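Local coordinates for N-terminal domain of PorA (28-171) (Porphyromonas gingivalis ATCC 33277, PDB 6KJK), which is a cargo protein of the type IX secretion system whose full-length form influences PorXY-SigP signalling, this piece being its N-terminal domain, at residues Val5-Gly10 with Ala125-Asn130; Glu32-Lys37 with Tyr96-Ser101; Gly38-Gln43 with Glu90-Arg95; Asn49-Ile54 with Ser80-Val85; Gln57-Asp62 with Gly107-Ser112. All blocks are in the same frame, centred on the assembly; numbering follows the deposited sequence.

Contact 1: Val5-Gly10 with Ala125-Asn130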
# COMPACT_ATOMS: atom_id res chain seq x y z
N VAL A 5 15.36 3.38 -4.68
CA VAL A 5 14.25 2.53 -4.25
C VAL A 5 13.02 2.97 -5.01
O VAL A 5 12.69 4.16 -5.03
CB VAL A 5 14.01 2.64 -2.74
CG1 VAL A 5 12.79 1.82 -2.35
CG2 VAL A 5 15.24 2.16 -2.00
N VAL A 6 12.34 2.02 -5.66
CA VAL A 6 11.15 2.30 -6.45
C VAL A 6 10.04 1.34 -6.06
O VAL A 6 10.28 0.27 -5.47
CB VAL A 6 11.39 2.25 -7.98
CG1 VAL A 6 12.49 3.24 -8.36
CG2 VAL A 6 11.77 0.85 -8.45
N ILE A 7 8.83 1.72 -6.42
CA ILE A 7 7.66 0.86 -6.30
C ILE A 7 7.22 0.50 -7.71
O ILE A 7 7.17 1.36 -8.59
CB ILE A 7 6.55 1.57 -5.51
CG1 ILE A 7 7.06 1.80 -4.06
CG2 ILE A 7 5.27 0.75 -5.49
CD1 ILE A 7 6.28 2.85 -3.28
N LYS A 8 6.98 -0.79 -7.93
CA LYS A 8 6.54 -1.32 -9.20
C LYS A 8 5.13 -1.86 -9.05
O LYS A 8 4.81 -2.53 -8.05
CB LYS A 8 7.49 -2.45 -9.62
CG LYS A 8 7.27 -3.06 -10.98
CD LYS A 8 8.37 -4.06 -11.29
CE LYS A 8 8.24 -4.64 -12.68
NZ LYS A 8 9.47 -5.43 -12.99
N VAL A 9 4.28 -1.61 -10.03
CA VAL A 9 2.93 -2.17 -10.09
C VAL A 9 2.75 -2.79 -11.46
O VAL A 9 3.02 -2.16 -12.49
CB VAL A 9 1.85 -1.11 -9.83
CG1 VAL A 9 0.45 -1.71 -10.02
CG2 VAL A 9 1.99 -0.61 -8.43
N GLY A 10 2.28 -4.04 -11.48
CA GLY A 10 2.21 -4.75 -12.76
C GLY A 10 3.59 -4.81 -13.35
O GLY A 10 4.57 -5.12 -12.67
N ALA A 125 10.54 6.21 -1.20
CA ALA A 125 9.59 6.00 -2.27
C ALA A 125 8.20 6.08 -1.66
O ALA A 125 8.00 5.66 -0.53
CB ALA A 125 9.75 4.62 -2.92
N THR A 126 7.26 6.62 -2.43
CA THR A 126 5.90 6.83 -1.96
C THR A 126 4.94 6.52 -3.08
O THR A 126 5.20 6.87 -4.25
CB THR A 126 5.74 8.30 -1.57
OG1 THR A 126 6.60 8.57 -0.46
CG2 THR A 126 4.30 8.64 -1.18
N VAL A 127 3.83 5.88 -2.73
CA VAL A 127 2.73 5.68 -3.65
C VAL A 127 1.44 6.05 -2.93
O VAL A 127 1.28 5.77 -1.73
CB VAL A 127 2.69 4.23 -4.21
CG1 VAL A 127 2.56 3.19 -3.10
CG2 VAL A 127 1.62 4.07 -5.27
N ASN A 128 0.56 6.70 -3.67
CA ASN A 128 -0.78 7.03 -3.20
C ASN A 128 -1.75 6.06 -3.85
O ASN A 128 -1.70 5.86 -5.07
CB ASN A 128 -1.15 8.47 -3.56
CG ASN A 128 -0.16 9.43 -3.03
OD1 ASN A 128 -0.09 9.66 -1.81
ND2 ASN A 128 0.67 9.96 -3.92
N ILE A 129 -2.61 5.44 -3.06
CA ILE A 129 -3.49 4.38 -3.51
C ILE A 129 -4.92 4.85 -3.27
O ILE A 129 -5.29 5.16 -2.12
CB ILE A 129 -3.21 3.09 -2.73
CG1 ILE A 129 -1.77 2.68 -2.94
CG2 ILE A 129 -4.18 1.97 -3.15
CD1 ILE A 129 -1.31 1.70 -1.94
N ASN A 130 -5.73 4.87 -4.32
CA ASN A 130 -7.15 5.21 -4.20
C ASN A 130 -7.97 3.98 -4.54
O ASN A 130 -7.84 3.43 -5.64
CB ASN A 130 -7.55 6.33 -5.15
CG ASN A 130 -6.93 7.65 -4.79
OD1 ASN A 130 -6.75 7.97 -3.61
ND2 ASN A 130 -6.58 8.44 -5.81

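Contact 2: Glu32-Lys37 with Tyr96-Ser101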
# COMPACT_ATOMS: atom_id res chain seq x y z
N GLU A 32 -16.94 -6.20 1.36
CA GLU A 32 -16.18 -6.03 0.13
C GLU A 32 -14.69 -6.01 0.45
O GLU A 32 -14.28 -5.53 1.51
CB GLU A 32 -16.52 -4.70 -0.54
CG GLU A 32 -18.02 -4.45 -0.75
CD GLU A 32 -18.62 -5.26 -1.89
OE1 GLU A 32 -18.10 -6.36 -2.17
OE2 GLU A 32 -19.61 -4.79 -2.49
N GLU A 33 -13.89 -6.49 -0.49
CA GLU A 33 -12.43 -6.41 -0.36
C GLU A 33 -11.86 -5.86 -1.65
O GLU A 33 -12.24 -6.30 -2.74
CB GLU A 33 -11.81 -7.77 -0.05
CG GLU A 33 -10.31 -7.67 0.26
CD GLU A 33 -9.65 -9.02 0.47
OE1 GLU A 33 -8.95 -9.48 -0.46
OE2 GLU A 33 -9.81 -9.59 1.56
N MET A 34 -10.96 -4.88 -1.54
CA MET A 34 -10.19 -4.35 -2.65
C MET A 34 -8.72 -4.51 -2.31
O MET A 34 -8.34 -4.43 -1.13
CB MET A 34 -10.54 -2.89 -2.90
CG MET A 34 -12.03 -2.73 -3.15
SD MET A 34 -12.58 -1.06 -3.49
CE MET A 34 -11.95 -0.86 -5.16
N LYS A 35 -7.88 -4.74 -3.31
CA LYS A 35 -6.48 -5.03 -3.01
C LYS A 35 -5.54 -4.32 -3.97
O LYS A 35 -5.70 -4.43 -5.19
CB LYS A 35 -6.23 -6.52 -3.06
CG LYS A 35 -4.80 -6.91 -2.76
CD LYS A 35 -4.68 -8.40 -2.97
CE LYS A 35 -3.79 -9.06 -1.94
NZ LYS A 35 -3.13 -10.28 -2.49
N PHE A 36 -4.55 -3.64 -3.42
CA PHE A 36 -3.41 -3.13 -4.16
C PHE A 36 -2.25 -4.09 -4.01
O PHE A 36 -1.99 -4.60 -2.91
CB PHE A 36 -3.00 -1.77 -3.57
CG PHE A 36 -1.66 -1.28 -4.03
CD1 PHE A 36 -1.55 -0.52 -5.17
CD2 PHE A 36 -0.51 -1.58 -3.34
CE1 PHE A 36 -0.33 -0.08 -5.61
CE2 PHE A 36 0.72 -1.15 -3.77
CZ PHE A 36 0.81 -0.38 -4.91
N LYS A 37 -1.56 -4.35 -5.12
CA LYS A 37 -0.39 -5.23 -5.12
C LYS A 37 0.73 -4.56 -5.89
O LYS A 37 0.52 -4.03 -6.99
CB LYS A 37 -0.69 -6.59 -5.78
CG LYS A 37 -1.52 -7.55 -4.92
CD LYS A 37 -1.88 -8.79 -5.73
CE LYS A 37 -0.63 -9.60 -6.03
NZ LYS A 37 -0.93 -11.05 -6.25
N TYR A 96 -8.16 -3.47 1.52
CA TYR A 96 -9.12 -2.55 2.12
C TYR A 96 -10.45 -3.27 2.12
O TYR A 96 -10.91 -3.72 1.06
CB TYR A 96 -9.18 -1.29 1.27
CG TYR A 96 -10.20 -0.25 1.70
CD1 TYR A 96 -10.45 0.05 3.05
CD2 TYR A 96 -10.92 0.41 0.75
CE1 TYR A 96 -11.40 0.98 3.40
CE2 TYR A 96 -11.89 1.36 1.09
CZ TYR A 96 -12.10 1.65 2.43
OH TYR A 96 -13.04 2.60 2.85
N THR A 97 -11.07 -3.41 3.30
CA THR A 97 -12.30 -4.17 3.43
C THR A 97 -13.34 -3.27 4.09
O THR A 97 -13.00 -2.44 4.94
CB THR A 97 -12.08 -5.40 4.28
OG1 THR A 97 -11.50 -5.03 5.51
CG2 THR A 97 -11.14 -6.34 3.59
N PHE A 98 -14.59 -3.41 3.69
CA PHE A 98 -15.62 -2.47 4.12
C PHE A 98 -16.98 -3.03 3.75
O PHE A 98 -17.06 -3.98 2.97
CB PHE A 98 -15.42 -1.08 3.48
CG PHE A 98 -15.28 -1.13 1.98
CD1 PHE A 98 -16.40 -1.05 1.15
CD2 PHE A 98 -14.04 -1.28 1.40
CE1 PHE A 98 -16.27 -1.15 -0.22
CE2 PHE A 98 -13.89 -1.37 0.02
CZ PHE A 98 -15.00 -1.31 -0.79
N PRO A 99 -18.05 -2.48 4.31
CA PRO A 99 -19.39 -3.04 4.05
C PRO A 99 -19.83 -2.85 2.60
O PRO A 99 -19.57 -1.82 1.98
CB PRO A 99 -20.29 -2.26 5.01
CG PRO A 99 -19.38 -1.79 6.09
CD PRO A 99 -18.08 -1.47 5.38
N VAL A 100 -20.54 -3.86 2.09
CA VAL A 100 -21.28 -3.69 0.85
C VAL A 100 -22.22 -2.50 0.99
O VAL A 100 -22.86 -2.30 2.03
CB VAL A 100 -22.07 -4.97 0.53
CG1 VAL A 100 -23.01 -4.74 -0.65
CG2 VAL A 100 -21.13 -6.11 0.25
N SER A 101 -22.28 -1.67 -0.06
CA SER A 101 -23.18 -0.53 -0.11
C SER A 101 -23.62 -0.34 -1.55
O SER A 101 -22.91 -0.71 -2.49
CB SER A 101 -22.49 0.75 0.40
OG SER A 101 -23.34 1.88 0.28

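Contact 3: Gly38-Gln43 with Glu90-Arg95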
# COMPACT_ATOMS: atom_id res chain seq x y z
N GLY A 38 1.93 -4.62 -5.34
CA GLY A 38 3.08 -4.10 -6.03
C GLY A 38 4.33 -4.72 -5.45
O GLY A 38 4.28 -5.74 -4.75
N MET A 39 5.47 -4.12 -5.78
CA MET A 39 6.78 -4.58 -5.34
C MET A 39 7.60 -3.36 -4.95
O MET A 39 7.54 -2.33 -5.64
CB MET A 39 7.54 -5.28 -6.48
CG MET A 39 6.87 -6.53 -7.02
SD MET A 39 7.01 -7.96 -5.93
CE MET A 39 8.66 -7.78 -5.42
N VAL A 40 8.38 -3.46 -3.88
CA VAL A 40 9.38 -2.45 -3.54
C VAL A 40 10.73 -3.00 -3.98
O VAL A 40 11.13 -4.09 -3.55
CB VAL A 40 9.36 -2.14 -2.05
CG1 VAL A 40 10.43 -1.11 -1.75
CG2 VAL A 40 7.99 -1.61 -1.65
N ILE A 41 11.44 -2.23 -4.81
CA ILE A 41 12.68 -2.69 -5.43
C ILE A 41 13.80 -1.75 -5.05
O ILE A 41 13.65 -0.54 -5.16
CB ILE A 41 12.53 -2.76 -6.96
CG1 ILE A 41 11.45 -3.78 -7.31
CG2 ILE A 41 13.86 -3.12 -7.67
CD1 ILE A 41 10.89 -3.65 -8.68
N ASN A 42 14.93 -2.30 -4.62
CA ASN A 42 16.13 -1.51 -4.39
C ASN A 42 17.04 -1.75 -5.59
O ASN A 42 17.51 -2.87 -5.79
CB ASN A 42 16.81 -1.98 -3.11
CG ASN A 42 18.21 -1.44 -2.96
OD1 ASN A 42 18.55 -0.38 -3.51
ND2 ASN A 42 19.05 -2.16 -2.20
N GLN A 43 17.31 -0.70 -6.36
CA GLN A 43 18.08 -0.82 -7.59
C GLN A 43 19.59 -0.73 -7.37
O GLN A 43 20.35 -0.92 -8.32
CB GLN A 43 17.64 0.26 -8.59
CG GLN A 43 16.20 0.10 -8.98
CD GLN A 43 15.70 1.28 -9.80
OE1 GLN A 43 16.21 2.39 -9.70
NE2 GLN A 43 14.72 1.03 -10.62
N GLU A 90 10.61 -6.80 -2.98
CA GLU A 90 9.81 -7.34 -1.92
C GLU A 90 8.34 -7.09 -2.23
O GLU A 90 7.94 -5.93 -2.45
CB GLU A 90 10.16 -6.70 -0.61
CG GLU A 90 9.38 -7.26 0.57
CD GLU A 90 9.79 -8.69 0.95
OE1 GLU A 90 10.37 -9.41 0.11
OE2 GLU A 90 9.49 -9.08 2.10
N PRO A 91 7.50 -8.12 -2.23
CA PRO A 91 6.07 -7.88 -2.47
C PRO A 91 5.47 -6.93 -1.44
O PRO A 91 5.82 -6.94 -0.25
CB PRO A 91 5.45 -9.28 -2.34
CG PRO A 91 6.58 -10.20 -2.70
CD PRO A 91 7.82 -9.56 -2.17
N LEU A 92 4.53 -6.14 -1.90
CA LEU A 92 3.80 -5.17 -1.11
C LEU A 92 2.34 -5.32 -1.45
O LEU A 92 1.96 -5.31 -2.62
CB LEU A 92 4.25 -3.75 -1.53
CG LEU A 92 3.42 -2.60 -0.99
CD1 LEU A 92 3.45 -2.54 0.55
CD2 LEU A 92 3.93 -1.30 -1.61
N SER A 93 1.49 -5.44 -0.44
CA SER A 93 0.06 -5.43 -0.71
C SER A 93 -0.68 -4.64 0.36
O SER A 93 -0.24 -4.53 1.51
CB SER A 93 -0.54 -6.82 -0.85
OG SER A 93 -0.50 -7.52 0.36
N LEU A 94 -1.82 -4.10 -0.04
CA LEU A 94 -2.70 -3.40 0.89
C LEU A 94 -4.12 -3.81 0.57
O LEU A 94 -4.58 -3.61 -0.56
CB LEU A 94 -2.53 -1.88 0.73
CG LEU A 94 -3.38 -1.01 1.66
CD1 LEU A 94 -2.98 -1.23 3.10
CD2 LEU A 94 -3.24 0.47 1.28
N ARG A 95 -4.80 -4.39 1.53
CA ARG A 95 -6.17 -4.83 1.36
C ARG A 95 -7.07 -3.88 2.14
O ARG A 95 -6.79 -3.55 3.30
CB ARG A 95 -6.31 -6.23 1.93
CG ARG A 95 -5.76 -7.33 1.05
CD ARG A 95 -5.84 -8.64 1.82
NE ARG A 95 -5.67 -9.86 1.02
CZ ARG A 95 -4.50 -10.47 0.83
NH1 ARG A 95 -3.39 -9.96 1.35
NH2 ARG A 95 -4.44 -11.57 0.10

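Contact 4: Asn49-Ile54 with Ser80-Val85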
# COMPACT_ATOMS: atom_id res chain seq x y z
N ASN A 49 18.06 -1.71 4.40
CA ASN A 49 16.98 -2.03 5.32
C ASN A 49 15.98 -0.89 5.34
O ASN A 49 16.36 0.27 5.51
CB ASN A 49 17.52 -2.25 6.73
CG ASN A 49 18.24 -3.58 6.88
OD1 ASN A 49 18.27 -4.39 5.96
ND2 ASN A 49 18.78 -3.83 8.06
N VAL A 50 14.71 -1.22 5.14
CA VAL A 50 13.66 -0.22 5.09
C VAL A 50 12.50 -0.63 6.00
O VAL A 50 12.37 -1.78 6.42
CB VAL A 50 13.17 0.01 3.65
CG1 VAL A 50 14.32 0.43 2.75
CG2 VAL A 50 12.54 -1.23 3.08
N ILE A 51 11.63 0.34 6.27
CA ILE A 51 10.34 0.08 6.89
C ILE A 51 9.27 0.68 5.99
O ILE A 51 9.47 1.78 5.44
CB ILE A 51 10.26 0.71 8.30
CG1 ILE A 51 11.27 0.08 9.24
CG2 ILE A 51 8.87 0.61 8.88
CD1 ILE A 51 11.48 0.90 10.49
N GLY A 52 8.17 -0.03 5.83
CA GLY A 52 7.02 0.47 5.05
C GLY A 52 5.95 0.98 6.00
O GLY A 52 5.68 0.35 7.02
N LYS A 53 5.40 2.14 5.67
CA LYS A 53 4.39 2.77 6.53
C LYS A 53 3.22 3.26 5.70
O LYS A 53 3.41 3.90 4.66
CB LYS A 53 4.96 3.96 7.31
CG LYS A 53 6.15 3.63 8.18
CD LYS A 53 6.41 4.74 9.17
CE LYS A 53 7.72 4.48 9.92
NZ LYS A 53 7.94 5.49 11.00
N ILE A 54 2.03 3.01 6.22
CA ILE A 54 0.86 3.75 5.77
C ILE A 54 0.89 5.10 6.49
O ILE A 54 0.77 5.15 7.71
CB ILE A 54 -0.43 2.98 6.05
CG1 ILE A 54 -0.45 1.66 5.28
CG2 ILE A 54 -1.66 3.86 5.79
CD1 ILE A 54 -0.49 1.81 3.77
N SER A 80 5.20 -1.68 8.96
CA SER A 80 5.74 -3.00 8.72
C SER A 80 6.95 -3.25 9.62
O SER A 80 7.52 -2.34 10.21
CB SER A 80 6.18 -3.11 7.26
OG SER A 80 7.45 -2.51 7.05
N PRO A 81 7.43 -4.50 9.65
CA PRO A 81 8.76 -4.76 10.22
C PRO A 81 9.84 -4.19 9.32
O PRO A 81 9.60 -3.79 8.18
CB PRO A 81 8.86 -6.29 10.24
CG PRO A 81 7.52 -6.82 9.87
CD PRO A 81 6.82 -5.71 9.08
N VAL A 82 11.07 -4.19 9.83
CA VAL A 82 12.22 -3.87 9.00
C VAL A 82 12.38 -4.97 7.96
O VAL A 82 12.35 -6.16 8.29
CB VAL A 82 13.49 -3.74 9.85
CG1 VAL A 82 14.68 -3.42 8.98
CG2 VAL A 82 13.30 -2.64 10.92
N VAL A 83 12.58 -4.57 6.71
CA VAL A 83 12.75 -5.50 5.59
C VAL A 83 14.02 -5.12 4.86
O VAL A 83 14.27 -3.93 4.63
CB VAL A 83 11.55 -5.42 4.62
CG1 VAL A 83 11.77 -6.38 3.42
CG2 VAL A 83 10.27 -5.76 5.33
N GLU A 84 14.84 -6.11 4.49
CA GLU A 84 16.05 -5.88 3.71
C GLU A 84 15.72 -6.10 2.24
O GLU A 84 15.51 -7.26 1.83
CB GLU A 84 17.13 -6.87 4.13
CG GLU A 84 18.50 -6.58 3.51
CD GLU A 84 19.66 -7.05 4.41
OE1 GLU A 84 19.84 -6.54 5.56
OE2 GLU A 84 20.40 -7.96 3.97
N VAL A 85 15.81 -5.03 1.43
CA VAL A 85 15.37 -5.07 0.04
C VAL A 85 16.57 -4.99 -0.89
O VAL A 85 17.55 -4.29 -0.62
CB VAL A 85 14.34 -3.98 -0.32
CG1 VAL A 85 13.01 -4.23 0.38
CG2 VAL A 85 14.88 -2.61 0.03

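Contact 5: Gln57-Asp62 with Gly107-Ser112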
# COMPACT_ATOMS: atom_id res chain seq x y z
N GLN A 57 -4.48 7.64 5.86
CA GLN A 57 -5.54 6.65 5.68
C GLN A 57 -6.90 7.33 5.73
O GLN A 57 -7.23 8.06 6.68
CB GLN A 57 -5.47 5.57 6.76
CG GLN A 57 -5.31 6.13 8.19
CD GLN A 57 -5.50 5.08 9.24
OE1 GLN A 57 -6.61 4.58 9.44
NE2 GLN A 57 -4.42 4.70 9.91
N GLU A 58 -7.71 7.10 4.73
CA GLU A 58 -9.06 7.66 4.64
C GLU A 58 -9.99 6.52 4.26
O GLU A 58 -9.79 5.89 3.21
CB GLU A 58 -9.10 8.74 3.56
CG GLU A 58 -7.93 9.73 3.67
CD GLU A 58 -8.10 11.03 2.89
OE1 GLU A 58 -8.28 12.09 3.53
OE2 GLU A 58 -8.02 11.00 1.64
N MET A 59 -10.96 6.23 5.11
CA MET A 59 -11.81 5.07 4.94
C MET A 59 -13.24 5.44 5.26
O MET A 59 -13.51 6.35 6.06
CB MET A 59 -11.38 3.91 5.86
CG MET A 59 -9.93 3.43 5.65
SD MET A 59 -9.54 1.88 6.49
CE MET A 59 -9.42 2.44 8.18
N ILE A 60 -14.16 4.69 4.70
CA ILE A 60 -15.53 4.71 5.21
C ILE A 60 -15.55 4.14 6.64
O ILE A 60 -14.62 3.48 7.10
CB ILE A 60 -16.42 3.92 4.23
CG1 ILE A 60 -17.89 4.32 4.40
CG2 ILE A 60 -16.26 2.42 4.40
CD1 ILE A 60 -18.72 3.90 3.26
N GLY A 61 -16.60 4.48 7.38
CA GLY A 61 -16.56 4.35 8.84
C GLY A 61 -16.08 3.01 9.38
O GLY A 61 -15.20 2.94 10.25
N ASP A 62 -16.69 1.92 8.94
CA ASP A 62 -16.30 0.58 9.37
C ASP A 62 -15.32 -0.11 8.41
O ASP A 62 -15.25 -1.34 8.39
CB ASP A 62 -17.53 -0.30 9.61
CG ASP A 62 -17.42 -1.10 10.89
OD1 ASP A 62 -18.25 -0.88 11.80
OD2 ASP A 62 -16.50 -1.95 11.00
N GLY A 107 -11.75 5.00 -0.75
CA GLY A 107 -10.74 4.87 0.31
C GLY A 107 -9.42 5.35 -0.25
O GLY A 107 -9.12 5.11 -1.42
N ALA A 108 -8.65 6.07 0.53
CA ALA A 108 -7.40 6.64 0.03
C ALA A 108 -6.30 6.43 1.06
O ALA A 108 -6.51 6.67 2.26
CB ALA A 108 -7.55 8.13 -0.27
N PHE A 109 -5.14 5.97 0.59
CA PHE A 109 -4.02 5.67 1.46
C PHE A 109 -2.75 6.19 0.81
O PHE A 109 -2.66 6.29 -0.42
CB PHE A 109 -3.88 4.15 1.66
CG PHE A 109 -5.09 3.53 2.32
CD1 PHE A 109 -6.18 3.11 1.57
CD2 PHE A 109 -5.15 3.40 3.71
CE1 PHE A 109 -7.27 2.52 2.21
CE2 PHE A 109 -6.22 2.82 4.31
CZ PHE A 109 -7.28 2.37 3.58
N THR A 110 -1.76 6.47 1.63
CA THR A 110 -0.41 6.72 1.14
C THR A 110 0.50 5.72 1.81
O THR A 110 0.40 5.51 3.02
CB THR A 110 0.03 8.16 1.41
OG1 THR A 110 -0.87 9.05 0.74
CG2 THR A 110 1.46 8.41 0.92
N PHE A 111 1.37 5.09 1.03
CA PHE A 111 2.39 4.18 1.54
C PHE A 111 3.74 4.80 1.21
O PHE A 111 3.99 5.17 0.05
CB PHE A 111 2.27 2.82 0.88
CG PHE A 111 3.41 1.90 1.21
CD1 PHE A 111 3.40 1.12 2.37
CD2 PHE A 111 4.52 1.85 0.38
CE1 PHE A 111 4.48 0.27 2.66
CE2 PHE A 111 5.61 1.02 0.67
CZ PHE A 111 5.57 0.23 1.79
N SER A 112 4.63 4.84 2.19
CA SER A 112 6.01 5.20 1.91
C SER A 112 6.97 4.21 2.53
O SER A 112 6.74 3.65 3.60
CB SER A 112 6.37 6.59 2.47
OG SER A 112 5.60 7.60 1.84

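Contact 1: Val5-Gly10 with Ala125-Asn130
Ala125 of strand 125-130 meets Val5 and Ile7 of strand 5-9 in the interior of a beta sandwich. The two strands belong to different sheets, and their short axes approach to 6.6 Å at an angle of 30°. No hydrogen bond joins them, so the contact is made by apolar groups facing each other between the layers.

Ala125 sits where the backbones come nearest, and its CB fills the space beside the other strand. The methyl lies 3.6 Å from Val5 O, with Val5 CG1 a looser neighbour at 4.2 Å from Ala125 CB. From the other direction Ile7 CD1 reaches to 3.9 Å from the same Ala125 CB. Thr126 points out of the sandwich, and its OG1 bonds to Ser112 OG on the adjoining strand 105-115; its share in this contact is its backbone, with Thr126 C beside Ile7 CD1. Val127 turns inward again. Its CG1 stands between the backbone N and the carbonyl carbon (chi1 59°), which brings this branch, and not CG2, against the isoleucine. Beyond it the strands diverge, and Ile129 packs on Phe36 instead.

Ile7 therefore bridges two inward-facing residues chiefly through its CD1 methyl. Its chain is extended at chi2 (162°), and the side chain crosses that of Val127 obliquely, with Ile7 CD1 3.7 Å from Val127 CG1.

Contact 2: Glu32-Lys37 with Tyr96-Ser101
An antiparallel ladder pairs strand 32-37 with strand 96-99, and Glu32, Glu33 and Met34 face Phe98, Thr97 and Tyr96 across it. Glu32 and Phe98 form one hydrogen-bonded pair, with Glu32 N to Phe98 O at 2.7 Å and the return bond from Phe98 N to Glu32 O longer, at 3.1 Å. Met34 and Tyr96 form the next such pair, joined by two bonds of 2.8 Å, Met34 N to Tyr96 O and Tyr96 N to Met34 O. Glu33 and Thr97 make the non-hydrogen-bonded pair between them. Their side chains run side by side, Glu33 CG against Thr97 CG2, on the face away from the aromatic residues.

The ladder is part of the antiparallel layer of the sandwich, and its other face looks into the core. There Phe98 has a chi1 of 52°, a torsion that swings its ring across toward strand 32-37. Glu32 CB makes a CH-pi contact over one face, 3.9 Å from the centroid of the Phe98 ring. Met34 SD instead comes up at the rim in the plane of the ring, 3.6 Å from Phe98 CZ, as a Met-aromatic contact. The Phe98 ring also meets Tyr133 and His105 edge-to-face.

Glu32 bends at chi2 (-75°), which turns its carboxylate across Val100, with Glu32 OE2 3.4 Å from Val100 CG2. The buried acid is held by two hydroxyls, Glu32 OE2 bonding to Tyr133 OH and Glu32 OE1 to Thr27 OG1.

Contact 3: Gly38-Gln43 with Glu90-Arg95
Gly38 pairs with Leu92 through two backbone hydrogen bonds. Gly38 N meets Leu92 O at 2.8 Å, and Leu92 N meets Gly38 O at 2.9 Å. Leu92 CB packs on the same Gly38 O.

Met39 lies opposite Pro91 in the non-hydrogen-bonded pair. Its side chain is modelled in two conformers, so its contacts hold for one of them and are doubtful. In that conformer it bends at both chi2 (-74°) and chi3 (-42°), curling back across the partner strand, with Met39 SD 3.6 Å from Pro91 CA and Met39 CE near the peptide that joins Glu90 to the proline.

Val40 closes the second hydrogen-bonded pair, with Glu90: Val40 N to Glu90 O is 2.9 Å and Glu90 N to Val40 O is 2.8 Å. On the buried face Val40 CG2 touches Leu92 CD2 at 4.1 Å, and the pair continues toward Phe69 and Phe111. Ile41 turns to strand 5-9, which hydrogen-bonds along the edge of 38-42 away from 90-95.

Val40 and Leu92 face the core while Met39 and Pro91 lie on the other face, and the short strand axes stand at 139°, as in the twisted antiparallel sheet of a beta sandwich.

Contact 4: Asn49-Ile54 with Ser80-Val85
Val50 and Val83 grip each other by two backbone hydrogen bonds, Val50 N to Val83 O and Val83 N to Val50 O, each 2.8 Å long. A second pair of bonds holds Ser80 to Gly52. Ser80 N gives to Gly52 O, while Ser80 OG accepts from Gly52 N at 2.9 Å, a side-chain oxygen standing in for a backbone carbonyl. A chi1 of 80° places the hydroxyl where it can serve both sides, since it also donates to Pro81 O at 2.7 Å. That donation would orient the hydroxyl and links Ser80 to the residues leading into strand 83-85.

At the outer end Asn49 OD1 comes within 2.7 Å of Glu84 OE1, the amide and carboxylate planes only 22° apart; Asn49 ND2 bonds to Glu116 OE1.

The packing lies around these bonds. Val82 spreads its two branches along the partner strand, Val82 CG1 against Asn49 CB and Val82 CG2 3.8 Å from Ile51 CG1. On the buried face Val50 also nears Val85, a tentative contact because Val85 is modelled in two conformers.

Strand 83-85 is one of the two edge strands of the mixed sheet. Strand 105-115 flanks 48-58 on its other side, and Phe69 of strand 64-69 packs on Val50, Ser80 and Val83 from the opposing layer.

Contact 5: Gln57-Asp62 with Gly107-Ser112
Met59 and Gln57 both lean on the ring of Phe109, across an antiparallel pairing that ends here. Phe109 has CG anti to its carbonyl carbon (chi1 -62°), a torsion that swings the ring toward the neighbouring strand. Met59 runs straight through chi2 and bends only at chi3 (-74°), crossing the phenylalanine at about a right angle. Met59 CG lies 3.5 Å from Phe109 CZ, and Met59 SD stands at the ring edge, 5.0 Å from the centroid of Phe109, in a Met-aromatic contact. Gln57 CB approaches the ring obliquely, 3.8 Å from Phe109 CD2, before the extended chain carries the amide away.

Glu58 points to the opposite face, where its extended chain brings Glu58 OE2 within 3.5 Å of Ala108 CB. Its backbone forms the hydrogen-bonded pair with Ala108. Glu58 N to Ala108 O is 2.8 Å but bent, with 139° at the hydrogen, while Ala108 N to Glu58 O is 2.9 Å and straighter.

Strand 48-58 stops at this pair, and Ile60 N beyond it bonds to Tyr96 OH of strand 90-99. Strand 105-115 has strand 125-133 on its other side, and Phe109 is wedged in the core among Tyr96, Phe65, Leu94 and Ile54.

Overall arrangement
From the N terminus, strand 5-9 waits until strand 125-133 before contact 1 closes the longest loop, joining the two sheets of the sandwich and enclosing all the others. Strand 31-42 then runs on through contacts 2 and 3, both made with strand 90-99. Contact 3 nests inside contact 2, and Phe36 N to Leu94 O continues the ladder between them. Contact 4, nested inside contact 3, adds the edge strand 83-85 to the mixed sheet. Contact 5 shares strand 48-58 with contact 4 and joins it to 105-115; along the chain it crosses contacts 2, 3 and 4. The bond from Thr110 OG1 to Asn128 OD1 leads back to strand 125-133.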